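Local coordinates for computational Design of Enzyme (Synthetic construct, PDB 3TP4), which is a computationally designed protein on a glycosyl hydrolase family 26 scaffold, probably made to present an activated serine in a catalytic triad, at residues K302-I307 with A347-T352. Numbering follows the deposited sequence.
Sequences KVLAAI and AADPFT
Leu304 lays one methyl, CD2, over the flat face of the Asp349 carboxylate. CD2 is 3.4 Å from Asp349 CG, and it also rests against Asp349 CB at 3.5 Å. The two side chains meet head-on. In Leu304, CG is anti to the backbone N (chi1 -177°), which carries the fork of the side chain off helix 299-308 toward the turn. The other methyl, CD1, approaches the Phe351 ring from its edge, near the ring plane, and lies 4.1 Å from CD2 of Phe351. Thr352 meets the fork between its branches. Its CG2 is 3.8 Å from both CD1 and CD2 of Leu304. These contacts are apolar packing, apart from the methyl on the carboxylate.

The segment 347-352 is the end of helix 340-348 and the turn that follows it. Asp349 starts an Asx turn: its OD1 uses the anti lone pair to accept from Phe351 N, two residues on, at 2.8 Å, with an angle of 164° at the hydrogen. The turn leads into the short strand 352-353, which lies beside strand 32-37 in the parallel sheet of the TIM-barrel domain. The contact thus joins an outer helix of the barrel to the helix-to-strand turn next to it. OD1 of Asp349 also forms a salt bridge with Lys308, which follows directly after 302-307. An alanine in place of Asp349 would probably leave Phe351 N without its acceptor, take the partner from the Lys308 charge and uncover one side of the Leu304 methyl. Thr352 OG1 hydrogen-bonds to Tyr346 O, while Ile307 packs on Leu264 and Phe280.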
loop_
_atom_site.group_PDB
_atom_site.type_symbol
_atom_site.label_atom_id
_atom_site.label_comp_id
_atom_site.label_asym_id
_atom_site.label_seq_id
_atom_site.Cartn_x
_atom_site.Cartn_y
_atom_site.Cartn_z
ATOM N N LYS A 302 8.128 -23.672 9.078
ATOM C CA LYS A 302 8.510 -23.087 10.363
ATOM C C LYS A 302 7.878 -21.706 10.570
ATOM O O LYS A 302 7.370 -21.392 11.661
ATOM C CB LYS A 302 10.032 -23.000 10.485
ATOM C CG LYS A 302 10.699 -24.341 10.684
ATOM C CD LYS A 302 12.214 -24.220 10.609
ATOM C CE LYS A 302 12.738 -23.242 11.648
ATOM N NZ LYS A 302 14.217 -23.357 11.812
ATOM N N VAL A 303 7.909 -20.879 9.527
ATOM C CA VAL A 303 7.264 -19.566 9.591
ATOM C C VAL A 303 5.767 -19.714 9.845
ATOM O O VAL A 303 5.226 -19.118 10.769
ATOM C CB VAL A 303 7.504 -18.749 8.300
ATOM C CG1 VAL A 303 6.478 -17.620 8.191
ATOM C CG2 VAL A 303 8.919 -18.183 8.299
ATOM N N LEU A 304 5.112 -20.544 9.036
ATOM C CA LEU A 304 3.684 -20.789 9.194
ATOM C C LEU A 304 3.327 -21.340 10.579
ATOM O O LEU A 304 2.335 -20.928 11.167
ATOM C CB LEU A 304 3.177 -21.743 8.103
ATOM C CG LEU A 304 1.673 -22.017 8.129
ATOM C CD1 LEU A 304 0.969 -20.723 7.820
ATOM C CD2 LEU A 304 1.233 -23.142 7.132
ATOM N N ALA A 305 4.107 -22.287 11.092
ATOM C CA ALA A 305 3.794 -22.864 12.410
ATOM C C ALA A 305 3.919 -21.838 13.552
ATOM O O ALA A 305 3.171 -21.877 14.536
ATOM C CB ALA A 305 4.668 -24.090 12.681
ATOM N N ALA A 306 4.866 -20.917 13.422
ATOM C CA ALA A 306 5.026 -19.846 14.413
ATOM C C ALA A 306 3.816 -18.921 14.401
ATOM O O ALA A 306 3.315 -18.502 15.453
ATOM C CB ALA A 306 6.289 -19.053 14.133
ATOM N N ILE A 307 3.350 -18.594 13.202
ATOM C CA ILE A 307 2.181 -17.735 13.049
ATOM C C ILE A 307 0.962 -18.448 13.640
ATOM O O ILE A 307 0.247 -17.890 14.481
ATOM C CB ILE A 307 1.920 -17.424 11.555
ATOM C CG1 ILE A 307 3.063 -16.584 10.977
ATOM C CG2 ILE A 307 0.589 -16.719 11.365
ATOM C CD1 ILE A 307 2.907 -16.258 9.492
ATOM N N ALA A 347 1.959 -25.128 1.393
ATOM C CA ALA A 347 0.770 -24.952 0.560
ATOM C C ALA A 347 -0.373 -25.909 0.900
ATOM O O ALA A 347 -1.542 -25.526 0.821
ATOM C CB ALA A 347 1.128 -25.059 -0.944
ATOM N N ALA A 348 -0.038 -27.149 1.257
ATOM C CA ALA A 348 -1.052 -28.146 1.606
ATOM C C ALA A 348 -1.663 -27.904 2.989
ATOM O O ALA A 348 -2.751 -28.377 3.285
ATOM C CB ALA A 348 -0.462 -29.557 1.523
ATOM N N ASP A 349 -0.973 -27.142 3.826
ATOM C CA ASP A 349 -1.484 -26.859 5.166
ATOM C C ASP A 349 -2.875 -26.251 5.031
ATOM O O ASP A 349 -3.107 -25.427 4.147
ATOM C CB ASP A 349 -0.555 -25.885 5.890
ATOM C CG ASP A 349 -0.850 -25.799 7.376
ATOM O OD1 ASP A 349 -1.892 -25.215 7.737
ATOM O OD2 ASP A 349 -0.038 -26.305 8.174
ATOM N N PRO A 350 -3.805 -26.654 5.902
ATOM C CA PRO A 350 -5.172 -26.127 5.809
ATOM C C PRO A 350 -5.238 -24.638 6.121
ATOM O O PRO A 350 -6.177 -23.959 5.705
ATOM C CB PRO A 350 -5.936 -26.918 6.882
ATOM C CG PRO A 350 -5.076 -28.099 7.196
ATOM C CD PRO A 350 -3.663 -27.667 6.959
ATOM N N PHE A 351 -4.261 -24.118 6.851
ATOM C CA PHE A 351 -4.351 -22.721 7.232
ATOM C C PHE A 351 -4.050 -21.769 6.061
ATOM O O PHE A 351 -4.552 -20.653 6.033
ATOM C CB PHE A 351 -3.490 -22.419 8.478
ATOM C CG PHE A 351 -3.762 -21.062 9.084
ATOM C CD1 PHE A 351 -4.914 -20.836 9.820
ATOM C CD2 PHE A 351 -2.869 -20.016 8.914
ATOM C CE1 PHE A 351 -5.172 -19.592 10.370
ATOM C CE2 PHE A 351 -3.126 -18.770 9.451
ATOM C CZ PHE A 351 -4.277 -18.556 10.185
ATOM N N THR A 352 -3.266 -22.212 5.078
ATOM C CA THR A 352 -2.962 -21.357 3.923
ATOM C C THR A 352 -4.005 -21.473 2.823
ATOM O O THR A 352 -4.341 -22.578 2.407
ATOM C CB THR A 352 -1.574 -21.672 3.312
ATOM O OG1 THR A 352 -1.508 -23.069 2.977
ATOM C CG2 THR A 352 -0.459 -21.313 4.317
#